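Local coordinates for protein type I modular polyketide synthase (Streptomyces albus subsp. albus, PDB 6IYR) that probably selects a malonyl-type extender unit, most likely methylmalonyl, from its coenzyme A thioester and passes it to the acyl carrier protein during salinomycin assembly, at residues V191-W196 against K240-R245; E333-L338 against D365-Y370; L249-G254 against V327-A332. One frame throughout, in Å; residues are numbered along the deposited sequence.

Contact 1: V191-W196 against K240-R245. With PO4 (phosphate ion), chain B.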
loop_
_atom_site.group_PDB
_atom_site.type_symbol
_atom_site.label_atom_id
_atom_site.label_comp_id
_atom_site.label_asym_id
_atom_site.label_seq_id
_atom_site.Cartn_x
_atom_site.Cartn_y
_atom_site.Cartn_z
ATOM N N VAL A 191 7.531 14.972 -3.663
ATOM C CA VAL A 191 6.791 13.989 -2.913
ATOM C C VAL A 191 6.461 12.780 -3.765
ATOM O O VAL A 191 6.471 11.673 -3.255
ATOM C CB VAL A 191 5.562 14.551 -2.180
ATOM C CG1 VAL A 191 4.417 14.980 -3.097
ATOM C CG2 VAL A 191 5.033 13.528 -1.207
ATOM N N GLN A 192 6.094 12.983 -5.032
ATOM C CA GLN A 192 5.591 11.872 -5.832
ATOM C C GLN A 192 6.670 10.795 -6.102
ATOM O O GLN A 192 6.434 9.605 -5.907
ATOM C CB GLN A 192 4.907 12.350 -7.141
ATOM C CG GLN A 192 3.618 13.101 -6.845
ATOM C CD GLN A 192 2.676 13.325 -8.029
ATOM O OE1 GLN A 192 1.633 13.952 -7.885
ATOM N NE2 GLN A 192 3.027 12.822 -9.175
ATOM N N PRO A 193 7.872 11.208 -6.499
ATOM C CA PRO A 193 8.909 10.215 -6.752
ATOM C C PRO A 193 9.440 9.544 -5.468
ATOM O O PRO A 193 9.894 8.398 -5.523
ATOM C CB PRO A 193 10.019 11.017 -7.400
ATOM C CG PRO A 193 9.354 12.248 -7.916
ATOM C CD PRO A 193 8.234 12.534 -6.988
ATOM N N ALA A 194 9.470 10.290 -4.364
ATOM C CA ALA A 194 9.870 9.739 -3.063
ATOM C C ALA A 194 8.893 8.620 -2.668
ATOM O O ALA A 194 9.275 7.490 -2.288
ATOM C CB ALA A 194 9.866 10.864 -2.046
ATOM N N LEU A 195 7.611 8.890 -2.852
ATOM C CA LEU A 195 6.609 7.879 -2.551
ATOM C C LEU A 195 6.719 6.690 -3.504
ATOM O O LEU A 195 6.527 5.568 -3.115
ATOM C CB LEU A 195 5.200 8.433 -2.607
ATOM C CG LEU A 195 4.726 9.200 -1.358
ATOM C CD1 LEU A 195 3.337 9.829 -1.603
ATOM C CD2 LEU A 195 4.690 8.239 -0.175
ATOM N N TRP A 196 6.924 6.969 -4.777
ATOM C CA TRP A 196 7.158 5.930 -5.753
ATOM C C TRP A 196 8.247 4.951 -5.237
ATOM O O TRP A 196 8.054 3.737 -5.271
ATOM C CB TRP A 196 7.593 6.567 -7.087
ATOM C CG TRP A 196 8.041 5.531 -8.084
ATOM C CD1 TRP A 196 7.253 4.704 -8.792
ATOM C CD2 TRP A 196 9.369 5.206 -8.407
ATOM N NE1 TRP A 196 8.008 3.888 -9.568
ATOM C CE2 TRP A 196 9.324 4.153 -9.331
ATOM C CE3 TRP A 196 10.609 5.632 -7.940
ATOM C CZ2 TRP A 196 10.467 3.560 -9.838
ATOM C CZ3 TRP A 196 11.737 5.084 -8.495
ATOM C CH2 TRP A 196 11.662 4.026 -9.389
ATOM N N LYS A 240 11.670 7.661 -14.518
ATOM C CA LYS A 240 11.465 8.758 -15.408
ATOM C C LYS A 240 9.966 9.185 -15.422
ATOM O O LYS A 240 9.664 10.352 -15.250
ATOM C CB LYS A 240 11.960 8.376 -16.796
ATOM C CG LYS A 240 11.827 9.451 -17.844
ATOM C CD LYS A 240 12.260 8.854 -19.193
ATOM C CE LYS A 240 12.604 9.918 -20.212
ATOM N NZ LYS A 240 13.427 9.363 -21.318
ATOM N N VAL A 241 9.049 8.249 -15.609
ATOM C CA VAL A 241 7.612 8.587 -15.589
ATOM C C VAL A 241 7.238 9.268 -14.281
ATOM O O VAL A 241 6.629 10.341 -14.301
ATOM C CB VAL A 241 6.718 7.367 -15.809
ATOM C CG1 VAL A 241 5.238 7.728 -15.704
ATOM C CG2 VAL A 241 6.971 6.771 -17.192
ATOM N N SER A 242 7.807 8.787 -13.171
ATOM C CA SER A 242 7.424 9.301 -11.870
ATOM C C SER A 242 7.891 10.735 -11.721
ATOM O O SER A 242 7.109 11.611 -11.364
ATOM C CB SER A 242 7.994 8.444 -10.730
ATOM O OG SER A 242 7.681 9.062 -9.483
ATOM N N ALA A 243 9.152 10.965 -12.050
ATOM C CA ALA A 243 9.786 12.220 -11.806
ATOM C C ALA A 243 9.300 13.278 -12.787
ATOM O O ALA A 243 9.142 14.447 -12.434
ATOM C CB ALA A 243 11.277 12.063 -11.915
ATOM N N LEU A 244 9.139 12.886 -14.038
ATOM C CA LEU A 244 8.882 13.870 -15.097
ATOM C C LEU A 244 7.381 14.193 -15.159
ATOM O O LEU A 244 6.963 15.325 -15.409
ATOM C CB LEU A 244 9.392 13.321 -16.441
ATOM C CG LEU A 244 10.786 13.762 -16.881
ATOM C CD1 LEU A 244 11.771 14.115 -15.789
ATOM C CD2 LEU A 244 11.420 12.891 -17.946
ATOM N N ARG A 245 6.549 13.232 -14.815
ATOM C CA ARG A 245 5.133 13.548 -14.695
ATOM C C ARG A 245 4.868 14.471 -13.519
ATOM O O ARG A 245 4.063 15.392 -13.639
ATOM C CB ARG A 245 4.361 12.269 -14.570
ATOM C CG ARG A 245 2.858 12.353 -14.518
ATOM C CD ARG A 245 2.496 11.561 -13.298
ATOM N NE ARG A 245 1.208 10.908 -13.312
ATOM C CZ ARG A 245 0.424 10.931 -12.237
ATOM N NH1 ARG A 245 0.740 11.716 -11.156
ATOM N NH2 ARG A 245 -0.687 10.222 -12.251
HETATM P P PO4 B . -2.073 11.920 -8.207
HETATM O O1 PO4 B . -2.049 12.096 -6.701
HETATM O O2 PO4 B . -1.405 12.974 -9.107
HETATM O O3 PO4 B . -1.348 10.597 -8.398
HETATM O O4 PO4 B . -3.531 11.948 -8.579
#
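Arg245 NH1 faces both the bound phosphate and the amide end of Gln192, where the two helices come together beside a polar pocket. It donates to phosphate O2 at 3.2 Å, in a moderately bent bond with an N-H...O angle of 145°. Gln192 meets the edge of the guanidinium close to its plane, with the amide turned 60° from that plane and the two side chains crossing at about a right angle. Arg245 gets there through a bend at its second torsion, while Gln192 runs extended beyond CG. The other terminal nitrogen, Arg245 NH2, bonds to Asn372 OD1 and more weakly to Ser220 OG, so the guanidinium is held from several directions.

Away from the phosphate the contact turns to close packing round Ser242. Its OG, anti to the backbone N, pushes between Pro193 and Trp196, 3.2 Å from Pro193 CA and 3.5 Å from Trp196 CB. Ser242 CB sits over one face of the indole, 4.2 Å from the centroid of the five-membered ring, in a CH-pi contact. Pro193 CG adds an apolar touch on Ala243 CA at 3.9 Å. With so small a residue facing the proline, the CA atoms of Pro193 and Ser242 approach to 5.4 Å, and the near-antiparallel helix axes (161°) pass 8.5 Å apart. Pro193 has no N-H to give to the preceding turn, and its helix kinks there.

The phosphate is also bonded by Gln221 N, Tyr320 OH, Ser322 OG and His323 NE2. A GxSxG nucleophile elbow carrying Ser220, a YASH motif ending at His323 and an arginine on the neighbouring helix are consistent with the active site of the malonyl-CoA acyltransferase family, with the anion probably marking the substrate pocket.

Contact 2: E333-L338 against D365-Y370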
loop_
_atom_site.group_PDB
_atom_site.type_symbol
_atom_site.label_atom_id
_atom_site.label_comp_id
_atom_site.label_asym_id
_atom_site.label_seq_id
_atom_site.Cartn_x
_atom_site.Cartn_y
_atom_site.Cartn_z
ATOM N N GLU A 333 3.299 18.392 -22.878
ATOM C CA GLU A 333 4.512 18.227 -22.121
ATOM C C GLU A 333 4.672 16.782 -21.645
ATOM O O GLU A 333 5.754 16.204 -21.762
ATOM C CB GLU A 333 4.550 19.222 -20.932
ATOM C CG GLU A 333 5.836 19.105 -20.131
ATOM C CD GLU A 333 5.869 19.953 -18.860
ATOM O OE1 GLU A 333 6.750 19.699 -18.004
ATOM O OE2 GLU A 333 4.996 20.819 -18.682
ATOM N N VAL A 334 3.613 16.186 -21.115
ATOM C CA VAL A 334 3.705 14.814 -20.590
ATOM C C VAL A 334 4.007 13.828 -21.720
ATOM O O VAL A 334 4.975 13.037 -21.664
ATOM C CB VAL A 334 2.402 14.383 -19.855
ATOM C CG1 VAL A 334 2.403 12.884 -19.569
ATOM C CG2 VAL A 334 2.271 15.156 -18.556
ATOM N N LEU A 335 3.276 13.991 -22.810
ATOM C CA LEU A 335 3.467 13.150 -23.982
ATOM C C LEU A 335 4.875 13.259 -24.518
ATOM O O LEU A 335 5.495 12.257 -24.901
ATOM C CB LEU A 335 2.479 13.530 -25.062
ATOM C CG LEU A 335 1.037 13.231 -24.719
ATOM C CD1 LEU A 335 0.165 13.675 -25.891
ATOM C CD2 LEU A 335 0.847 11.758 -24.432
ATOM N N SER A 336 5.421 14.465 -24.496
ATOM C CA SER A 336 6.755 14.656 -25.036
ATOM C C SER A 336 7.869 14.188 -24.064
ATOM O O SER A 336 8.826 13.518 -24.478
ATOM C CB SER A 336 6.944 16.108 -25.407
ATOM O OG SER A 336 8.265 16.347 -25.768
ATOM N N ALA A 337 7.721 14.510 -22.780
ATOM C CA ALA A 337 8.700 14.110 -21.757
ATOM C C ALA A 337 8.928 12.590 -21.760
ATOM O O ALA A 337 10.026 12.124 -21.497
ATOM C CB ALA A 337 8.225 14.550 -20.372
ATOM N N LEU A 338 7.855 11.844 -21.937
ATOM C CA LEU A 338 7.870 10.396 -21.837
ATOM C C LEU A 338 7.879 9.642 -23.186
ATOM O O LEU A 338 7.619 8.440 -23.230
ATOM C CB LEU A 338 6.614 9.946 -21.101
ATOM C CG LEU A 338 6.597 10.008 -19.582
ATOM C CD1 LEU A 338 7.686 10.853 -18.968
ATOM C CD2 LEU A 338 5.232 10.394 -19.115
ATOM N N ASP A 365 2.547 3.164 -22.400
ATOM C CA ASP A 365 3.416 4.131 -23.006
ATOM C C ASP A 365 3.007 5.538 -22.541
ATOM O O ASP A 365 2.106 5.682 -21.690
ATOM C CB ASP A 365 3.370 4.010 -24.526
ATOM C CG ASP A 365 1.979 4.169 -25.093
ATOM O OD1 ASP A 365 1.050 4.677 -24.418
ATOM O OD2 ASP A 365 1.812 3.769 -26.249
ATOM N N ALA A 366 3.586 6.556 -23.170
ATOM C CA ALA A 366 3.364 7.960 -22.784
ATOM C C ALA A 366 1.886 8.326 -22.740
ATOM O O ALA A 366 1.416 8.974 -21.790
ATOM C CB ALA A 366 4.123 8.911 -23.700
ATOM N N GLU A 367 1.144 7.823 -23.712
ATOM C CA GLU A 367 -0.247 8.152 -23.846
ATOM C C GLU A 367 -1.004 7.512 -22.686
ATOM O O GLU A 367 -1.938 8.115 -22.175
ATOM C CB GLU A 367 -0.777 7.692 -25.212
ATOM C CG GLU A 367 -2.292 7.804 -25.411
ATOM C CD GLU A 367 -2.839 9.240 -25.404
ATOM O OE1 GLU A 367 -3.950 9.459 -24.848
ATOM O OE2 GLU A 367 -2.182 10.147 -25.970
ATOM N N TYR A 368 -0.683 6.258 -22.348
ATOM C CA TYR A 368 -1.248 5.640 -21.149
ATOM C C TYR A 368 -1.035 6.531 -19.918
ATOM O O TYR A 368 -1.936 6.697 -19.121
ATOM C CB TYR A 368 -0.650 4.254 -20.873
ATOM C CG TYR A 368 -1.323 3.561 -19.728
ATOM C CD1 TYR A 368 -2.459 2.808 -19.934
ATOM C CD2 TYR A 368 -0.880 3.735 -18.422
ATOM C CE1 TYR A 368 -3.097 2.190 -18.880
ATOM C CE2 TYR A 368 -1.553 3.174 -17.347
ATOM C CZ TYR A 368 -2.665 2.409 -17.575
ATOM O OH TYR A 368 -3.337 1.805 -16.520
ATOM N N TRP A 369 0.184 6.984 -19.710
ATOM C CA TRP A 369 0.508 7.723 -18.498
ATOM C C TRP A 369 -0.218 9.058 -18.499
ATOM O O TRP A 369 -0.735 9.465 -17.461
ATOM C CB TRP A 369 2.031 7.860 -18.280
ATOM C CG TRP A 369 2.652 6.537 -18.012
ATOM C CD1 TRP A 369 3.489 5.856 -18.831
ATOM C CD2 TRP A 369 2.260 5.602 -16.978
ATOM N NE1 TRP A 369 3.653 4.574 -18.386
ATOM C CE2 TRP A 369 2.911 4.391 -17.247
ATOM C CE3 TRP A 369 1.453 5.698 -15.835
ATOM C CZ2 TRP A 369 2.807 3.283 -16.407
ATOM C CZ3 TRP A 369 1.275 4.573 -15.040
ATOM C CH2 TRP A 369 2.007 3.397 -15.295
ATOM N N TYR A 370 -0.377 9.685 -19.672
ATOM C CA TYR A 370 -1.300 10.808 -19.757
ATOM C C TYR A 370 -2.734 10.456 -19.406
ATOM O O TYR A 370 -3.412 11.215 -18.689
ATOM C CB TYR A 370 -1.272 11.524 -21.110
ATOM C CG TYR A 370 -2.271 12.654 -21.164
ATOM C CD1 TYR A 370 -2.061 13.794 -20.444
ATOM C CD2 TYR A 370 -3.491 12.509 -21.810
ATOM C CE1 TYR A 370 -2.987 14.822 -20.438
ATOM C CE2 TYR A 370 -4.443 13.523 -21.787
ATOM C CZ TYR A 370 -4.177 14.680 -21.072
ATOM O OH TYR A 370 -5.085 15.708 -21.048
HETATM O O HOH W 1 5.955 6.471 -24.799
#
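Leu335 in the last turn of helix 331-337 and Leu338 just past its end pack on Ala366 and Tyr370 in the opening turns of helix 366-374, a mainly apolar helix-to-helix contact in the acyltransferase domain. The helices run roughly antiparallel, at 146°, with axes 8.7 Å apart. The segments come closest at Ala366, whose CB lies 3.6 Å from Leu338 O and 3.7 Å from Leu338 CB. Leu338 then sends CD2 to Trp369 CB, the two side chains crossing at about a right angle.

One turn along, the CD2 branch of Leu335 rests 3.9 Å from Tyr370 CB. With CG beside its backbone N, Leu335 lies alongside Glu367, pointing the same way, so that the aliphatic branch comes within 3.8 Å of Glu367 OE2. That carboxylate also has long, weak ion pairs with Arg331 and Arg371. Val334 CG1 completes the seam against Tyr370 CB.

Asp365 is the N-cap of the second helix: its OD1 takes a nearly straight bond from Tyr368 N (3.1 Å, 170°) and a weak one from Glu367 N. At the same end a water donates to Leu338 O at 3.0 Å and accepts from Ala366 N at 2.9 Å.

No direct hydrogen bond crosses between the segments; aliphatic packing joins the helices, while the water links Leu338 O, just past the end of one helix, to Ala366 N at the start of the other.

Contact 3: L249-G254 against V327-A332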
loop_
_atom_site.group_PDB
_atom_site.type_symbol
_atom_site.label_atom_id
_atom_site.label_comp_id
_atom_site.label_asym_id
_atom_site.label_seq_id
_atom_site.Cartn_x
_atom_site.Cartn_y
_atom_site.Cartn_z
ATOM N N LEU A 249 3.304 18.451 -13.439
ATOM C CA LEU A 249 2.284 18.828 -12.471
ATOM C C LEU A 249 2.535 20.099 -11.672
ATOM O O LEU A 249 1.630 20.635 -11.042
ATOM C CB LEU A 249 2.080 17.707 -11.442
ATOM C CG LEU A 249 0.992 16.690 -11.769
ATOM C CD1 LEU A 249 0.885 15.629 -10.684
ATOM C CD2 LEU A 249 -0.363 17.338 -12.010
ATOM N N LEU A 250 3.785 20.497 -11.575
ATOM C CA LEU A 250 4.116 21.773 -10.989
ATOM C C LEU A 250 3.253 22.893 -11.548
ATOM O O LEU A 250 2.933 23.848 -10.833
ATOM C CB LEU A 250 5.560 22.087 -11.285
ATOM C CG LEU A 250 6.667 21.821 -10.276
ATOM C CD1 LEU A 250 6.226 21.251 -8.969
ATOM C CD2 LEU A 250 7.877 21.132 -10.861
ATOM N N ALA A 251 2.832 22.770 -12.800
ATOM C CA ALA A 251 2.095 23.858 -13.443
ATOM C C ALA A 251 0.677 23.882 -12.958
ATOM O O ALA A 251 -0.055 24.791 -13.305
ATOM C CB ALA A 251 2.106 23.677 -14.957
ATOM N N LEU A 252 0.233 22.825 -12.284
ATOM C CA LEU A 252 -1.132 22.795 -11.755
ATOM C C LEU A 252 -1.245 23.101 -10.278
ATOM O O LEU A 252 -2.362 23.289 -9.755
ATOM C CB LEU A 252 -1.817 21.458 -12.030
ATOM C CG LEU A 252 -2.052 21.068 -13.483
ATOM C CD1 LEU A 252 -3.115 19.983 -13.505
ATOM C CD2 LEU A 252 -2.441 22.238 -14.348
ATOM N N ALA A 253 -0.113 23.152 -9.595
ATOM C CA ALA A 253 -0.107 23.262 -8.127
ATOM C C ALA A 253 -0.629 24.617 -7.712
ATOM O O ALA A 253 -0.276 25.614 -8.316
ATOM C CB ALA A 253 1.298 23.072 -7.573
ATOM N N GLY A 254 -1.568 24.624 -6.775
ATOM C CA GLY A 254 -2.168 25.844 -6.319
ATOM C C GLY A 254 -3.373 26.264 -7.147
ATOM O O GLY A 254 -3.932 27.308 -6.878
ATOM N N VAL A 327 -5.789 19.020 -16.424
ATOM C CA VAL A 327 -4.625 18.255 -16.873
ATOM C C VAL A 327 -4.344 18.471 -18.381
ATOM O O VAL A 327 -3.229 18.245 -18.872
ATOM C CB VAL A 327 -4.894 16.741 -16.558
ATOM C CG1 VAL A 327 -3.854 15.853 -17.177
ATOM C CG2 VAL A 327 -4.897 16.539 -15.040
ATOM N N GLU A 328 -5.348 18.927 -19.122
ATOM C CA GLU A 328 -5.164 19.156 -20.587
ATOM C C GLU A 328 -4.059 20.134 -20.828
ATOM O O GLU A 328 -3.313 20.016 -21.779
ATOM C CB GLU A 328 -6.463 19.657 -21.246
ATOM C CG GLU A 328 -7.459 18.510 -21.426
ATOM C CD GLU A 328 -8.932 18.925 -21.552
ATOM O OE1 GLU A 328 -9.257 20.137 -21.531
ATOM O OE2 GLU A 328 -9.783 18.009 -21.659
ATOM N N HIS A 329 -3.877 21.040 -19.887
ATOM C CA HIS A 329 -2.845 22.061 -19.994
ATOM C C HIS A 329 -1.414 21.483 -20.021
ATOM O O HIS A 329 -0.509 22.109 -20.531
ATOM C CB HIS A 329 -3.054 23.027 -18.822
ATOM C CG HIS A 329 -1.922 23.963 -18.566
ATOM N ND1 HIS A 329 -1.665 25.052 -19.379
ATOM C CD2 HIS A 329 -1.174 24.149 -17.450
ATOM C CE1 HIS A 329 -0.694 25.778 -18.846
ATOM N NE2 HIS A 329 -0.385 25.252 -17.669
ATOM N N ILE A 330 -1.182 20.302 -19.464
ATOM C CA ILE A 330 0.172 19.747 -19.515
ATOM C C ILE A 330 0.261 18.490 -20.401
ATOM O O ILE A 330 1.264 17.752 -20.400
ATOM C CB ILE A 330 0.702 19.408 -18.106
ATOM C CG1 ILE A 330 -0.300 18.461 -17.391
ATOM C CG2 ILE A 330 0.925 20.689 -17.339
ATOM C CD1 ILE A 330 0.232 17.796 -16.122
ATOM N N ARG A 331 -0.788 18.232 -21.151
ATOM C CA ARG A 331 -0.793 17.040 -21.995
ATOM C C ARG A 331 0.419 16.959 -22.908
ATOM O O ARG A 331 1.073 15.905 -23.005
ATOM C CB ARG A 331 -2.057 17.003 -22.814
ATOM C CG ARG A 331 -2.125 15.824 -23.757
ATOM C CD ARG A 331 -3.219 16.043 -24.784
ATOM N NE ARG A 331 -3.890 14.778 -25.044
ATOM C CZ ARG A 331 -3.627 13.946 -26.051
ATOM N NH1 ARG A 331 -4.257 12.772 -26.108
ATOM N NH2 ARG A 331 -2.773 14.281 -27.015
ATOM N N ALA A 332 0.676 18.013 -23.671
ATOM C CA ALA A 332 1.740 17.914 -24.681
ATOM C C ALA A 332 3.088 17.704 -23.992
ATOM O O ALA A 332 3.918 16.940 -24.451
ATOM C CB ALA A 332 1.772 19.143 -25.568
#
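Methyl-to-methyl packing makes up most of the meeting between Leu249, Ala251 and Leu252 and the turn of Val327 and Ile330. Ile330 works with both branches: CD1 reaches Leu249 CD2 at 4.2 Å, and CG2 lies against Ala251 CB at 4.0 Å. Its CG1 stands between the backbone N and the carbonyl carbon (chi1 55°), which sets the two branches apart, one toward Leu249 and the other toward Ala251. Leu252 extends the apolar patch with CD1, 4.2 Å from Val327 CG2 and also close to the Val327 backbone.

The segments lie where the chain passes between the two parts of the acyltransferase fold. Residues 249-254 lead from helix 235-248 into strand 257-261, an inner strand of the ferredoxin-like small subdomain, and 327-332 run from the return connection after its strand 313-316 into the start of helix 331-337 in the larger alpha/beta part. The outgoing and returning chains are thus in side-chain contact, and a backbone hydrogen bond of Gly254 with Asp319 joins them again a little farther on.

Aromatic contact comes from His329 at the more exposed margin. Leu252 CD2 meets the imidazole at its edge, near the ring plane, 3.9 Å from His329 CD2, as the two side chains slide past each other in opposite directions. Ala251 CB approaches the same ring obliquely, at 4.0 Å from His329 NE2.

No hydrogen bond crosses between the two segments; those of the backbone close turns within each. Leu252 N donates to Leu249 O at 2.9 Å, and Ile330 N to Val327 O at 3.0 Å.

In the fold
The three contacts cluster on one side of the chain's centre, 13 to 15 Å between their own centres. Helix 235-248 relates contact 1 to contact 2: Val241 CG1 packs 3.7 Å from Trp369 CG. Contacts 2 and 3 both use helix 331-337, contact 3 at its start and contact 2 toward its end, and Tyr370 CE1 approaches Val327 CG1 at 3.5 Å. Leu249, just beyond helix 235-248, packs on Gln192 and so brings contact 3 to contact 1. Only contact 1 has a hydrogen bond to the phosphate in the probable active site; the side chain of Leu249 lies about 4 Å from that ion, while in contact 2 Trp369 packs on Glu223 and Ile224, close behind the presumed nucleophile elbow.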